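Local structure of pullulanase (Klebsiella oxytoca, 2YOC) at residues A707-L712 with F720-R725; V815-K820 with I860-Q865; S193-A198 with Q246-A251; L164-W169 with S262-Q267. The protein hydrolyses alpha-1,6-glucosidic linkages in pullulan and related branched glucans, as an endo-acting enzyme handled by a type 2 secretion system. All blocks are in the same frame, centred on the assembly; numbering follows the deposited sequence.

Contact 1: A707-L712 with F720-R725; sequences ASQINL and FSDRLR
The backbones of Gln709 and Phe720 come no nearer than 7.8 Å between their CA atoms, so one long side chain has to span the gap between the loop 707-712 and the start of helix 722-729. The site belongs to the (beta/alpha)8 barrel of the glycoside hydrolase: the loop joins the fifth barrel strand to the sixth, 718-720, and the second segment follows that sixth strand into its helix. Beyond CG the Gln709 chain is extended, chi2 166°, which carries its amide across to two acceptors. Its NE2 donates to Asp722 OD1 over 3.0 Å in a nearly straight bond (171° at the hydrogen) that lies in the amide plane, and more weakly to Phe720 O, also at 3.0 Å. Arg723 NH1 forms a salt bridge with Asp722 OD1 at 2.6 Å, while its NE and NH2 bond to the carbonyls of Gly805 and Pro804, fixing the guanidinium from several sides. Ile710 brings CD1 to 4.4 Å from Arg723 NH2 and lies close to a bound sulfate. Asp722 OD1 is thus gripped twice, Gln709 NE2 and Arg723 NH1 arriving from opposite faces of its carboxylate plane.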
# COMPACT_ATOMS: atom_id res chain seq x y z
N ALA B 707 2.69 13.41 -26.06
CA ALA B 707 1.42 14.05 -25.69
C ALA B 707 0.50 12.97 -25.11
O ALA B 707 -0.40 12.47 -25.81
CB ALA B 707 0.76 14.69 -26.92
N SER B 708 0.79 12.56 -23.84
CA SER B 708 0.02 11.50 -23.18
C SER B 708 -0.87 12.05 -22.07
O SER B 708 -0.62 13.16 -21.58
CB SER B 708 0.93 10.39 -22.66
OG SER B 708 1.51 10.68 -21.40
N GLN B 709 -1.88 11.24 -21.65
CA GLN B 709 -2.83 11.54 -20.57
C GLN B 709 -2.06 12.09 -19.38
O GLN B 709 -2.40 13.15 -18.87
CB GLN B 709 -3.58 10.25 -20.14
CG GLN B 709 -4.32 9.52 -21.22
CD GLN B 709 -4.71 8.12 -20.79
OE1 GLN B 709 -3.87 7.21 -20.75
NE2 GLN B 709 -6.00 7.91 -20.50
N ILE B 710 -0.98 11.39 -18.98
CA ILE B 710 -0.15 11.78 -17.85
C ILE B 710 0.55 13.10 -18.08
O ILE B 710 0.49 13.97 -17.20
CB ILE B 710 0.86 10.66 -17.49
CG1 ILE B 710 0.16 9.30 -17.29
CG2 ILE B 710 1.75 11.08 -16.28
CD1 ILE B 710 -0.41 9.00 -15.87
N ASN B 711 1.25 13.22 -19.23
CA ASN B 711 2.05 14.39 -19.56
C ASN B 711 1.25 15.67 -19.77
O ASN B 711 1.80 16.77 -19.59
CB ASN B 711 2.96 14.09 -20.75
CG ASN B 711 4.02 13.04 -20.48
OD1 ASN B 711 4.50 12.86 -19.37
ND2 ASN B 711 4.47 12.35 -21.51
N LEU B 712 -0.04 15.55 -20.15
CA LEU B 712 -0.91 16.69 -20.41
C LEU B 712 -1.66 17.30 -19.19
O LEU B 712 -2.40 18.28 -19.37
CB LEU B 712 -1.83 16.43 -21.60
CG LEU B 712 -1.13 16.22 -22.95
CD1 LEU B 712 -2.07 15.53 -23.91
CD2 LEU B 712 -0.60 17.55 -23.54
N PHE B 720 -8.82 11.02 -23.90
CA PHE B 720 -9.86 10.03 -23.62
C PHE B 720 -9.41 9.27 -22.39
O PHE B 720 -8.22 8.94 -22.26
CB PHE B 720 -10.05 9.04 -24.80
CG PHE B 720 -10.89 9.54 -25.95
CD1 PHE B 720 -12.27 9.40 -25.94
CD2 PHE B 720 -10.29 10.16 -27.04
CE1 PHE B 720 -13.05 9.87 -27.01
CE2 PHE B 720 -11.07 10.63 -28.12
CZ PHE B 720 -12.44 10.47 -28.10
N SER B 721 -10.36 9.04 -21.47
CA SER B 721 -10.07 8.26 -20.27
C SER B 721 -10.62 6.85 -20.42
O SER B 721 -11.83 6.64 -20.63
CB SER B 721 -10.60 8.93 -19.01
OG SER B 721 -10.26 8.15 -17.88
N ASP B 722 -9.69 5.90 -20.36
CA ASP B 722 -9.90 4.47 -20.47
C ASP B 722 -10.24 3.86 -19.10
O ASP B 722 -10.68 2.71 -19.04
CB ASP B 722 -8.66 3.81 -21.10
CG ASP B 722 -7.29 4.18 -20.54
OD1 ASP B 722 -7.18 5.23 -19.87
OD2 ASP B 722 -6.31 3.47 -20.84
N ARG B 723 -10.04 4.63 -18.02
CA ARG B 723 -10.28 4.20 -16.65
C ARG B 723 -11.72 3.87 -16.38
O ARG B 723 -12.02 2.75 -15.97
CB ARG B 723 -9.77 5.22 -15.64
CG ARG B 723 -8.28 5.17 -15.41
CD ARG B 723 -7.59 6.02 -16.42
NE ARG B 723 -6.23 6.33 -16.04
CZ ARG B 723 -5.19 6.08 -16.81
NH1 ARG B 723 -5.35 5.50 -17.99
NH2 ARG B 723 -3.97 6.43 -16.42
N LEU B 724 -12.64 4.84 -16.57
CA LEU B 724 -14.07 4.59 -16.32
C LEU B 724 -14.57 3.61 -17.37
O LEU B 724 -15.29 2.67 -17.03
CB LEU B 724 -14.86 5.90 -16.31
CG LEU B 724 -16.38 5.82 -16.17
CD1 LEU B 724 -16.90 6.92 -15.29
CD2 LEU B 724 -17.06 5.90 -17.53
N ARG B 725 -14.13 3.81 -18.64
CA ARG B 725 -14.50 3.02 -19.81
C ARG B 725 -14.42 1.55 -19.53
O ARG B 725 -15.43 0.87 -19.65
CB ARG B 725 -13.62 3.38 -20.99
CG ARG B 725 -13.97 2.60 -22.24
CD ARG B 725 -12.81 2.61 -23.19
NE ARG B 725 -11.73 1.74 -22.75
CZ ARG B 725 -10.48 1.82 -23.18
NH1 ARG B 725 -10.12 2.79 -24.02
NH2 ARG B 725 -9.56 0.97 -22.75

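Contact 2: V815-K820 with I860-Q865; sequences VNYVSK and IAFDQQ
Val815 and Asn816 run parallel to Ile860 and Ala861, the pairing of the seventh and eighth strands of the (beta/alpha)8 barrel, where 860-864 also meets the first strand, 413-417, to close the ring. Two backbone hydrogen bonds set the register: Asn816 N to Ile860 O at 2.9 Å and Phe862 N to Asn816 O at 3.1 Å. A CA-H...O contact from Val815 CA to Ile860 O, 3.5 Å, accompanies them. Farther along, the first segment swings wide at Val818 and comes back beside Gln864 at Lys820.

The apolar contacts gather on Phe862. Its CG stands anti to the backbone N, chi1 179°, which directs the ring toward Val815, Tyr817 and Lys820. Val815 CG1 lies 3.3 Å from Phe862 CB, while Val815 CG2 faces Ile860 CB at 4.2 Å on the same side of the sheet. Tyr817 CB sits 3.7 Å from Phe862 CD1, and the two rings are inclined to each other by 81°. On the other side of the sheet Ala861 packs against helix 840-855.

Several polar ends have partners beyond the two segments. Asn816 ND2 bonds to Gly775 O, Asp863 OD2 to Tyr937 OH, and Ser819 OG to the backbone N of Leu826. Lys820, fully extended, carries NZ to a salt bridge with Glu694, and along the way its CG comes within 3.7 Å of Phe862 CE1.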
# COMPACT_ATOMS: atom_id res chain seq x y z
N VAL B 815 -12.09 12.93 -21.21
CA VAL B 815 -13.25 12.55 -22.01
C VAL B 815 -13.67 11.12 -21.61
O VAL B 815 -12.95 10.15 -21.90
CB VAL B 815 -13.03 12.71 -23.53
CG1 VAL B 815 -14.23 12.21 -24.31
CG2 VAL B 815 -12.74 14.17 -23.90
N ASN B 816 -14.82 10.99 -20.93
CA ASN B 816 -15.37 9.70 -20.52
C ASN B 816 -16.28 9.14 -21.61
O ASN B 816 -16.97 9.88 -22.33
CB ASN B 816 -16.11 9.82 -19.19
CG ASN B 816 -15.19 9.80 -18.00
OD1 ASN B 816 -14.21 9.02 -17.93
ND2 ASN B 816 -15.50 10.64 -17.02
N TYR B 817 -16.25 7.81 -21.76
CA TYR B 817 -17.03 7.13 -22.77
C TYR B 817 -17.19 5.66 -22.46
O TYR B 817 -16.39 5.10 -21.70
CB TYR B 817 -16.44 7.34 -24.18
CG TYR B 817 -15.13 6.64 -24.46
CD1 TYR B 817 -13.98 6.93 -23.72
CD2 TYR B 817 -15.00 5.77 -25.54
CE1 TYR B 817 -12.76 6.31 -24.00
CE2 TYR B 817 -13.79 5.15 -25.84
CZ TYR B 817 -12.66 5.44 -25.08
OH TYR B 817 -11.47 4.81 -25.39
N VAL B 818 -18.24 5.04 -23.02
CA VAL B 818 -18.49 3.61 -22.85
C VAL B 818 -18.73 2.93 -24.20
O VAL B 818 -19.00 1.73 -24.26
CB VAL B 818 -19.54 3.26 -21.75
CG1 VAL B 818 -18.91 3.34 -20.36
CG2 VAL B 818 -20.79 4.13 -21.84
N SER B 819 -18.65 3.72 -25.28
CA SER B 819 -18.78 3.26 -26.66
C SER B 819 -18.11 4.27 -27.57
O SER B 819 -18.08 5.45 -27.23
CB SER B 819 -20.23 3.05 -27.05
OG SER B 819 -20.37 1.88 -27.85
N LYS B 820 -17.53 3.80 -28.68
CA LYS B 820 -16.78 4.55 -29.68
C LYS B 820 -16.79 3.68 -30.93
O LYS B 820 -17.15 2.51 -30.83
CB LYS B 820 -15.34 4.74 -29.17
CG LYS B 820 -14.57 5.88 -29.82
CD LYS B 820 -13.12 5.84 -29.40
CE LYS B 820 -12.41 7.11 -29.69
NZ LYS B 820 -10.98 7.02 -29.27
N ILE B 860 -15.95 15.34 -19.60
CA ILE B 860 -16.66 15.54 -20.85
C ILE B 860 -17.31 14.24 -21.35
O ILE B 860 -16.67 13.20 -21.41
CB ILE B 860 -15.76 16.25 -21.89
CG1 ILE B 860 -15.47 17.70 -21.40
CG2 ILE B 860 -16.38 16.22 -23.30
CD1 ILE B 860 -14.32 18.41 -22.04
N ALA B 861 -18.61 14.31 -21.62
CA ALA B 861 -19.42 13.19 -22.08
C ALA B 861 -19.23 12.98 -23.57
O ALA B 861 -19.44 13.90 -24.36
CB ALA B 861 -20.88 13.44 -21.77
N PHE B 862 -18.80 11.78 -23.94
CA PHE B 862 -18.59 11.34 -25.31
C PHE B 862 -19.31 10.03 -25.47
O PHE B 862 -19.34 9.20 -24.55
CB PHE B 862 -17.10 11.13 -25.57
CG PHE B 862 -16.70 10.65 -26.95
CD1 PHE B 862 -16.80 9.30 -27.30
CD2 PHE B 862 -16.12 11.51 -27.87
CE1 PHE B 862 -16.40 8.86 -28.55
CE2 PHE B 862 -15.73 11.06 -29.13
CZ PHE B 862 -15.87 9.74 -29.46
N ASP B 863 -19.86 9.83 -26.65
CA ASP B 863 -20.55 8.61 -26.99
C ASP B 863 -20.64 8.40 -28.49
O ASP B 863 -20.67 9.35 -29.28
CB ASP B 863 -21.95 8.58 -26.36
CG ASP B 863 -22.66 7.25 -26.52
OD1 ASP B 863 -21.96 6.17 -26.54
OD2 ASP B 863 -23.90 7.27 -26.63
N GLN B 864 -20.72 7.11 -28.88
CA GLN B 864 -20.83 6.64 -30.24
C GLN B 864 -22.24 6.91 -30.76
O GLN B 864 -23.23 6.66 -30.06
CB GLN B 864 -20.54 5.15 -30.27
CG GLN B 864 -20.52 4.59 -31.67
CD GLN B 864 -20.35 3.10 -31.69
OE1 GLN B 864 -20.78 2.37 -30.78
NE2 GLN B 864 -19.76 2.62 -32.77
N GLN B 865 -22.33 7.35 -32.02
CA GLN B 865 -23.63 7.49 -32.67
C GLN B 865 -24.28 6.09 -32.66
O GLN B 865 -23.61 5.11 -32.97
CB GLN B 865 -23.45 8.01 -34.11
CG GLN B 865 -24.48 7.52 -35.13
CD GLN B 865 -23.93 7.38 -36.52
OE1 GLN B 865 -22.71 7.27 -36.76
NE2 GLN B 865 -24.83 7.32 -37.48

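Contact 3: S193-A198 with Q246-A251; sequences SSKVAA and QGETVA
Glu248 and Val196 meet with their side chains set aslant, the carboxylate of the first reaching the backbone N-H of the second. Glu248 has CG anti to its own nitrogen (chi1 -171°) and is extended beyond CG, which lifts the acid from strand 248-254 to the loop 193-198. There OE2 accepts the N-H of Val196, with N at 3.0 Å and 164° at the hydrogen. The N-H descends on OE2 from above the carboxylate plane, 51° out of it, so it does not use the in-plane approach common for carboxylates. Nothing else in the loop bonds to this acid: the nearest side-chain approach of Lys195 is its CG, 4.0 Å from Glu248 OE1. The charge is instead met by Arg357, whose NH2 makes a salt bridge with Glu248 OE2, and this arginine also touches Lys195.

Val196 and Val250 form the apolar half. The two valines overlap flank to flank with their branches running in opposing directions, Val196 CB 3.8 Å from Val250 CG2 and Val196 CG1 4.1 Å from Val250 CB. Val196 also lies on Tyr189 and Ser191 of strand 185-191, the neighbour of 248-254 in the sheet, and so spans both strands.

The loop therefore folds back over the face of the sheet carrying Glu248 and Val250, after the outermost strand that precedes it. This is a loop-on-sheet contact of the pullulanase N2 domain, of the E-set clan, and Arg357, within the range of carbohydrate-binding module 48, ties it to that module.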
# COMPACT_ATOMS: atom_id res chain seq x y z
N SER B 193 24.59 12.74 -59.17
CA SER B 193 23.73 12.06 -60.12
C SER B 193 23.78 10.55 -60.15
O SER B 193 23.02 9.93 -60.91
CB SER B 193 23.94 12.65 -61.50
OG SER B 193 23.55 14.01 -61.53
N SER B 194 24.65 9.94 -59.31
CA SER B 194 24.81 8.48 -59.25
C SER B 194 24.85 7.96 -57.81
O SER B 194 24.84 8.75 -56.87
CB SER B 194 26.09 8.07 -59.98
OG SER B 194 26.43 8.93 -61.05
N LYS B 195 24.89 6.62 -57.65
CA LYS B 195 25.01 5.98 -56.33
C LYS B 195 26.48 5.87 -56.01
O LYS B 195 27.31 5.66 -56.91
CB LYS B 195 24.42 4.54 -56.34
CG LYS B 195 22.91 4.44 -56.45
CD LYS B 195 22.44 3.20 -57.20
CE LYS B 195 22.42 3.48 -58.70
NZ LYS B 195 22.44 2.24 -59.53
N VAL B 196 26.82 6.03 -54.73
CA VAL B 196 28.18 5.84 -54.25
C VAL B 196 28.39 4.32 -54.28
O VAL B 196 27.59 3.58 -53.71
CB VAL B 196 28.39 6.45 -52.84
CG1 VAL B 196 29.75 6.07 -52.27
CG2 VAL B 196 28.22 7.96 -52.87
N ALA B 197 29.41 3.88 -55.02
CA ALA B 197 29.73 2.47 -55.18
C ALA B 197 31.23 2.24 -55.38
O ALA B 197 32.04 3.18 -55.30
CB ALA B 197 28.93 1.88 -56.34
N ALA B 198 31.60 0.97 -55.60
CA ALA B 198 32.95 0.55 -55.88
C ALA B 198 33.04 0.32 -57.40
O ALA B 198 32.09 -0.22 -58.00
CB ALA B 198 33.26 -0.73 -55.12
N GLN B 246 21.85 17.69 -52.29
CA GLN B 246 21.26 17.64 -53.61
C GLN B 246 21.19 16.23 -54.12
O GLN B 246 20.42 15.96 -55.04
CB GLN B 246 22.06 18.52 -54.60
CG GLN B 246 21.74 20.02 -54.51
CD GLN B 246 20.33 20.32 -54.96
OE1 GLN B 246 19.98 20.16 -56.14
NE2 GLN B 246 19.48 20.69 -54.02
N GLY B 247 21.99 15.34 -53.55
CA GLY B 247 22.04 13.96 -54.02
C GLY B 247 22.31 12.94 -52.94
O GLY B 247 21.78 13.06 -51.84
N GLU B 248 23.08 11.91 -53.28
CA GLU B 248 23.40 10.85 -52.34
C GLU B 248 24.61 11.21 -51.47
O GLU B 248 25.50 11.95 -51.90
CB GLU B 248 23.62 9.51 -53.06
CG GLU B 248 23.75 8.34 -52.09
CD GLU B 248 23.66 6.96 -52.69
OE1 GLU B 248 22.54 6.54 -53.07
OE2 GLU B 248 24.70 6.25 -52.68
N THR B 249 24.61 10.71 -50.23
CA THR B 249 25.70 10.77 -49.26
C THR B 249 25.77 9.38 -48.63
O THR B 249 24.74 8.73 -48.40
CB THR B 249 25.53 11.83 -48.18
OG1 THR B 249 24.33 11.58 -47.45
CG2 THR B 249 25.59 13.24 -48.71
N VAL B 250 26.98 8.90 -48.37
CA VAL B 250 27.19 7.58 -47.79
C VAL B 250 28.31 7.71 -46.76
O VAL B 250 29.37 8.28 -47.08
CB VAL B 250 27.50 6.53 -48.90
CG1 VAL B 250 28.15 5.29 -48.32
CG2 VAL B 250 26.26 6.17 -49.69
N ALA B 251 28.09 7.19 -45.53
CA ALA B 251 29.12 7.21 -44.50
C ALA B 251 30.02 5.98 -44.65
O ALA B 251 29.52 4.84 -44.70
CB ALA B 251 28.49 7.25 -43.14

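Contact 4: L164-W169 with S262-Q267; sequences LAEAHW and SATQVQ
Gln267 and Thr264 supply the side-chain hydrogen bonds between the segments. Gln267 NE2 donates to Ala165 O over 2.9 Å, arriving in the carbonyl plane, and also bonds to Asn620 O, so the amide nitrogen is held twice. Thr264 OG1, also linked to the carbonyl of Ala163, accepts Glu166 N at 2.9 Å in a nearly straight bond, 174° at the hydrogen. The torsion that turns OG1 away from the threonine nitrogen, chi1 -158°, aims the hydroxyl at the backbone of residues 164-166.

Backbone bonds follow. Gln265 N reaches Leu164 O at 2.9 Å; farther on, Gln267 N bonds to Ala167 O and Trp169 N to Gln267 O, at 2.9 and 2.8 Å. The alternation gives a parallel ladder with Ala167 level with Val266 and His168 with Gln267. A water bridges the end of the pair, donating to both Trp169 O and Gln267 O.

Packing surrounds this frame. His168 and Gln267 run alongside each other in the same direction, with Gln267 CB over one face of the imidazole but displaced toward its rim; the ring's NE2 bonds to Glu621 O. On the other side of the sheet Ala167 CB meets Val266 CG2 at 4.1 Å, and Val266 CG1 is 3.8 Å from Trp169 CB.

The short strand 167-169 thus pairs in parallel with 260-267 amid antiparallel neighbours, in the mixed sheet of the pullulanase N2 domain, with the side bearing His168 and Gln267 turned to residues 619-622.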
# COMPACT_ATOMS: atom_id res chain seq x y z
N LEU B 164 22.00 -0.60 -45.19
CA LEU B 164 21.24 0.09 -44.12
C LEU B 164 21.42 1.64 -44.12
O LEU B 164 22.03 2.18 -45.03
CB LEU B 164 21.52 -0.52 -42.71
CG LEU B 164 21.60 -2.05 -42.60
CD1 LEU B 164 22.48 -2.46 -41.45
CD2 LEU B 164 20.24 -2.67 -42.44
N ALA B 165 20.83 2.34 -43.14
CA ALA B 165 20.92 3.80 -43.02
C ALA B 165 21.31 4.15 -41.58
O ALA B 165 20.54 4.77 -40.84
CB ALA B 165 19.59 4.42 -43.39
N GLU B 166 22.50 3.69 -41.17
CA GLU B 166 23.03 3.78 -39.82
C GLU B 166 23.45 5.16 -39.39
O GLU B 166 23.38 5.45 -38.20
CB GLU B 166 24.21 2.80 -39.63
CG GLU B 166 23.88 1.33 -39.85
CD GLU B 166 25.11 0.45 -40.01
OE1 GLU B 166 26.09 0.65 -39.25
OE2 GLU B 166 25.11 -0.41 -40.92
N ALA B 167 23.92 6.00 -40.33
CA ALA B 167 24.42 7.37 -40.07
C ALA B 167 23.32 8.46 -40.08
O ALA B 167 22.28 8.32 -40.73
CB ALA B 167 25.56 7.72 -41.04
N HIS B 168 23.56 9.54 -39.31
CA HIS B 168 22.60 10.60 -39.09
C HIS B 168 23.21 11.98 -39.20
O HIS B 168 23.95 12.42 -38.31
CB HIS B 168 21.98 10.44 -37.66
CG HIS B 168 21.11 9.24 -37.50
ND1 HIS B 168 19.78 9.37 -37.19
CD2 HIS B 168 21.40 7.92 -37.60
CE1 HIS B 168 19.30 8.13 -37.13
NE2 HIS B 168 20.25 7.23 -37.39
N TRP B 169 22.90 12.70 -40.29
CA TRP B 169 23.37 14.08 -40.42
C TRP B 169 22.33 14.94 -39.65
O TRP B 169 21.23 15.23 -40.13
CB TRP B 169 23.49 14.44 -41.90
CG TRP B 169 24.31 15.66 -42.21
CD1 TRP B 169 24.85 16.55 -41.33
CD2 TRP B 169 24.65 16.13 -43.52
NE1 TRP B 169 25.51 17.56 -42.01
CE2 TRP B 169 25.42 17.31 -43.36
CE3 TRP B 169 24.41 15.65 -44.82
CZ2 TRP B 169 25.92 18.03 -44.45
CZ3 TRP B 169 24.93 16.36 -45.89
CH2 TRP B 169 25.65 17.54 -45.70
N SER B 262 32.75 -0.69 -43.28
CA SER B 262 31.33 -0.37 -43.40
C SER B 262 31.06 0.81 -44.33
O SER B 262 31.83 1.77 -44.39
CB SER B 262 30.75 -0.06 -42.01
OG SER B 262 29.45 -0.60 -41.83
N ALA B 263 29.92 0.72 -45.04
CA ALA B 263 29.37 1.73 -45.94
C ALA B 263 27.85 1.72 -45.70
O ALA B 263 27.20 0.67 -45.84
CB ALA B 263 29.69 1.38 -47.39
N THR B 264 27.29 2.86 -45.26
CA THR B 264 25.87 2.98 -44.92
C THR B 264 25.26 4.28 -45.49
O THR B 264 25.99 5.26 -45.69
CB THR B 264 25.67 2.86 -43.38
OG1 THR B 264 24.33 2.48 -43.07
CG2 THR B 264 26.06 4.13 -42.62
N GLN B 265 23.93 4.29 -45.70
CA GLN B 265 23.21 5.47 -46.18
C GLN B 265 23.03 6.45 -45.02
O GLN B 265 23.17 6.06 -43.85
CB GLN B 265 21.86 5.09 -46.81
CG GLN B 265 21.97 4.32 -48.12
CD GLN B 265 20.71 4.45 -48.95
OE1 GLN B 265 19.89 3.52 -49.06
NE2 GLN B 265 20.53 5.60 -49.58
N VAL B 266 22.77 7.73 -45.34
CA VAL B 266 22.66 8.78 -44.31
C VAL B 266 21.23 9.32 -44.19
O VAL B 266 20.60 9.68 -45.19
CB VAL B 266 23.70 9.91 -44.56
CG1 VAL B 266 23.70 10.94 -43.42
CG2 VAL B 266 25.10 9.35 -44.78
N GLN B 267 20.75 9.41 -42.96
CA GLN B 267 19.47 10.00 -42.58
C GLN B 267 19.74 11.50 -42.35
O GLN B 267 20.51 11.86 -41.46
CB GLN B 267 18.92 9.29 -41.32
CG GLN B 267 18.34 7.90 -41.63
CD GLN B 267 17.63 7.25 -40.45
OE1 GLN B 267 16.71 7.80 -39.84
NE2 GLN B 267 18.00 6.02 -40.18
O HOH W 1 19.43 13.53 -38.99

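From the N terminus, contact 4 opens first at 164-169 and is closed by 262-267; contact 3 is nested inside that loop. The two belong to the N2 domain and share its sheet, where strands 248-254 and 260-267 are neighbours: Ala251 N lies 2.9 Å from Thr264 O, a probable hydrogen bond. Far along the chain, contact 1 closes a short loop of the barrel, and contact 2 opens after it and pairs the last two strands of the barrel. These two touch as well, through Arg725 with Tyr817 and the ring of Phe720 against Phe862. No loops cross. Contacts 2 and 3, with centres about 53 Å apart, lie on opposite sides of the chain's centre.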